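Long-range contact in periplasmic binding protein (Veillonella parvula, PDB 4MO9), which probably captures an iron–siderophore or a related metal chelate in the periplasm and delivers it to an ABC transporter for uptake: residues Pro198-Tyr203 / Pro257-Ile262. Numbering follows the deposited sequence.
Sequences PKPTVY and PDIIMI
Strands 201-206 and 259-263 run parallel as neighbours in the five-stranded mixed sheet of one lobe of this periplasmic binding protein, and residues Thr201-Tyr203 zip onto Asp258-Met261 where the two begin. Three backbone bonds form the ladder: Ile259 N donates to Thr201 O through a bent bond, Tyr203 N to Ile259 O at 2.9 Å, and Met261 N to Tyr203 O at 3.0 Å. Just ahead of it, side chains take over. Thr201 holds OG1 between its backbone N and carbonyl carbon (chi1 51°), which brings the hydroxyl to Asp258 N, 2.9 Å away and nearly straight at 166°. In return Asp258 OD2 accepts a hydrogen bond from Thr201 N at 3.1 Å, on its anti side and somewhat out of the carboxylate plane, and takes a weak bond from Thr201 OG1. OD1 of the same carboxylate forms a salt bridge with Lys303. On one face Val202 CG2 meets Ile259 CG2 at 4.0 Å, while Ile259 CD1 lies alongside Pro200 CB, with Phe334 of helix 324-334 packed against both Pro200 and Ile259. On the other, Pro257 CG rests against Tyr203 CB at 3.8 Å. An alanine in place of Asp258 would probably leave Thr201 N without this acceptor and Lys303 without its carboxylate mate. Polar side chains thus extend the bonding beyond the ladder, and the reciprocal bonds between Thr201 and Asp258 tie the start of one strand to the residue just before the other.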
ATOM      1  N   PRO A 198     -18.081  19.699 -10.871  1.00 46.04           N
ATOM      2  CA  PRO A 198     -17.506  18.800 -11.878  1.00 46.08           C
ATOM      3  C   PRO A 198     -16.282  18.068 -11.324  1.00 46.20           C
ATOM      4  O   PRO A 198     -15.552  18.634 -10.491  1.00 43.93           O
ATOM      5  CB  PRO A 198     -17.084  19.749 -12.993  1.00 48.83           C
ATOM      6  CG  PRO A 198     -17.991  20.936 -12.843  1.00 49.42           C
ATOM      7  CD  PRO A 198     -18.176  21.088 -11.358  1.00 47.10           C
ATOM      8  N   LYS A 199     -16.084  16.826 -11.757  1.00 41.41           N
ATOM      9  CA  LYS A 199     -14.930  16.049 -11.334  1.00 39.91           C
ATOM     10  C   LYS A 199     -13.712  16.491 -12.133  1.00 38.47           C
ATOM     11  O   LYS A 199     -13.800  16.692 -13.349  1.00 40.64           O
ATOM     12  CB  LYS A 199     -15.189  14.557 -11.537  1.00 42.29           C
ATOM     13  CG  LYS A 199     -16.437  14.054 -10.805  1.00 46.51           C
ATOM     14  CD  LYS A 199     -16.625  12.547 -10.944  1.00 51.50           C
ATOM     15  CE  LYS A 199     -17.827  12.065 -10.132  1.00 55.45           C
ATOM     16  NZ  LYS A 199     -17.761  12.487  -8.701  1.00 57.19           N
ATOM     17  N   PRO A 200     -12.574  16.674 -11.452  1.00 38.56           N
ATOM     18  CA  PRO A 200     -11.364  16.979 -12.218  1.00 41.08           C
ATOM     19  C   PRO A 200     -10.887  15.742 -12.958  1.00 39.43           C
ATOM     20  O   PRO A 200     -10.973  14.631 -12.413  1.00 40.16           O
ATOM     21  CB  PRO A 200     -10.349  17.392 -11.145  1.00 38.76           C
ATOM     22  CG  PRO A 200     -10.852  16.826  -9.889  1.00 40.28           C
ATOM     23  CD  PRO A 200     -12.361  16.784 -10.000  1.00 38.33           C
ATOM     24  N   THR A 201     -10.425  15.935 -14.186  1.00 38.64           N
ATOM     25  CA  THR A 201      -9.838  14.860 -14.967  1.00 41.27           C
ATOM     26  C   THR A 201      -8.409  14.656 -14.484  1.00 42.98           C
ATOM     27  O   THR A 201      -7.703  15.626 -14.190  1.00 42.94           O
ATOM     28  CB  THR A 201      -9.844  15.175 -16.478  1.00 44.36           C
ATOM     29  OG1 THR A 201      -9.279  16.475 -16.707  1.00 44.89           O
ATOM     30  CG2 THR A 201     -11.268  15.139 -17.030  1.00 43.58           C
ATOM     31  N   VAL A 202      -7.984  13.400 -14.386  1.00 41.75           N
ATOM     32  CA  VAL A 202      -6.650  13.111 -13.879  1.00 40.44           C
ATOM     33  C   VAL A 202      -5.919  12.058 -14.717  1.00 38.55           C
ATOM     34  O   VAL A 202      -6.509  11.044 -15.110  1.00 37.65           O
ATOM     35  CB  VAL A 202      -6.703  12.693 -12.380  1.00 39.36           C
ATOM     36  CG1 VAL A 202      -7.608  11.485 -12.177  1.00 39.63           C
ATOM     37  CG2 VAL A 202      -5.316  12.407 -11.845  1.00 37.85           C
ATOM     38  N   TYR A 203      -4.643  12.314 -15.009  1.00 37.09           N
ATOM     39  CA  TYR A 203      -3.790  11.297 -15.606  1.00 32.47           C
ATOM     40  C   TYR A 203      -2.887  10.713 -14.518  1.00 33.76           C
ATOM     41  O   TYR A 203      -2.200  11.459 -13.810  1.00 35.17           O
ATOM     42  CB  TYR A 203      -2.956  11.857 -16.771  1.00 33.87           C
ATOM     43  CG  TYR A 203      -1.865  10.906 -17.207  1.00 36.91           C
ATOM     44  CD1 TYR A 203      -2.170   9.604 -17.585  1.00 38.77           C
ATOM     45  CD2 TYR A 203      -0.531  11.295 -17.211  1.00 36.85           C
ATOM     46  CE1 TYR A 203      -1.180   8.709 -17.960  1.00 39.97           C
ATOM     47  CE2 TYR A 203       0.468  10.409 -17.583  1.00 39.26           C
ATOM     48  CZ  TYR A 203       0.137   9.118 -17.961  1.00 40.16           C
ATOM     49  OH  TYR A 203       1.118   8.227 -18.339  1.00 41.87           O
ATOM     50  N   PRO A 257      -5.303  16.724 -19.289  1.00 45.44           N
ATOM     51  CA  PRO A 257      -6.018  16.537 -18.018  1.00 40.88           C
ATOM     52  C   PRO A 257      -5.860  17.713 -17.048  1.00 42.56           C
ATOM     53  O   PRO A 257      -4.850  18.432 -17.106  1.00 43.59           O
ATOM     54  CB  PRO A 257      -5.367  15.278 -17.439  1.00 39.60           C
ATOM     55  CG  PRO A 257      -3.970  15.280 -18.020  1.00 37.76           C
ATOM     56  CD  PRO A 257      -4.128  15.840 -19.415  1.00 43.74           C
ATOM     57  N   ASP A 258      -6.851  17.905 -16.176  1.00 43.51           N
ATOM     58  CA  ASP A 258      -6.781  18.944 -15.146  1.00 43.99           C
ATOM     59  C   ASP A 258      -5.611  18.707 -14.191  1.00 41.19           C
ATOM     60  O   ASP A 258      -4.969  19.653 -13.730  1.00 40.65           O
ATOM     61  CB  ASP A 258      -8.079  18.983 -14.330  1.00 45.12           C
ATOM     62  CG  ASP A 258      -9.279  19.467 -15.141  1.00 50.42           C
ATOM     63  OD1 ASP A 258      -9.131  20.414 -15.946  1.00 49.85           O
ATOM     64  OD2 ASP A 258     -10.378  18.896 -14.959  1.00 49.08           O
ATOM     65  N   ILE A 259      -5.345  17.435 -13.898  1.00 36.74           N
ATOM     66  CA  ILE A 259      -4.377  17.052 -12.875  1.00 37.77           C
ATOM     67  C   ILE A 259      -3.517  15.887 -13.391  1.00 36.84           C
ATOM     68  O   ILE A 259      -4.006  15.027 -14.125  1.00 35.95           O
ATOM     69  CB  ILE A 259      -5.121  16.660 -11.560  1.00 37.44           C
ATOM     70  CG1 ILE A 259      -5.839  17.886 -10.975  1.00 36.26           C
ATOM     71  CG2 ILE A 259      -4.179  16.032 -10.524  1.00 33.00           C
ATOM     72  CD1 ILE A 259      -6.821  17.554  -9.854  1.00 39.42           C
ATOM     73  N   ILE A 260      -2.230  15.892 -13.046  1.00 38.04           N
ATOM     74  CA  ILE A 260      -1.329  14.776 -13.346  1.00 37.54           C
ATOM     75  C   ILE A 260      -0.749  14.320 -12.011  1.00 35.67           C
ATOM     76  O   ILE A 260      -0.355  15.155 -11.185  1.00 35.30           O
ATOM     77  CB  ILE A 260      -0.164  15.211 -14.279  1.00 35.13           C
ATOM     78  CG1 ILE A 260      -0.658  15.468 -15.710  1.00 36.20           C
ATOM     79  CG2 ILE A 260       0.941  14.150 -14.306  1.00 36.34           C
ATOM     80  CD1 ILE A 260       0.421  16.106 -16.643  1.00 36.16           C
HETATM   81  N   MSE A 261      -0.711  13.012 -11.776  1.00 33.14           N
HETATM   82  CA  MSE A 261      -0.050  12.498 -10.583  1.00 32.68           C
HETATM   83  C   MSE A 261       0.892  11.371 -10.983  1.00 32.57           C
HETATM   84  O   MSE A 261       0.456  10.383 -11.596  1.00 30.22           O
HETATM   85  CB  MSE A 261      -1.077  12.015  -9.555  1.00 30.44           C
HETATM   86  CG  MSE A 261      -0.476  11.802  -8.172  1.00 32.68           C
HETATM   87 SE   MSE A 261      -1.783  11.163  -6.867  0.73 41.48          SE
HETATM   88  CE  MSE A 261      -3.115  12.564  -7.197  1.00 31.14           C
ATOM     89  N   ILE A 262       2.180  11.544 -10.674  1.00 31.75           N
ATOM     90  CA  ILE A 262       3.206  10.549 -10.992  1.00 32.25           C
ATOM     91  C   ILE A 262       3.621   9.816  -9.719  1.00 32.76           C
ATOM     92  O   ILE A 262       4.125  10.448  -8.790  1.00 35.24           O
ATOM     93  CB  ILE A 262       4.473  11.211 -11.581  1.00 34.80           C
ATOM     94  CG1 ILE A 262       4.122  12.136 -12.753  1.00 38.13           C
ATOM     95  CG2 ILE A 262       5.490  10.143 -11.992  1.00 35.32           C
ATOM     96  CD1 ILE A 262       3.559  11.414 -13.966  1.00 39.50           C
TER
HETATM   97  O   HOH W   1     -13.551  19.600 -15.157  1.00 66.57           O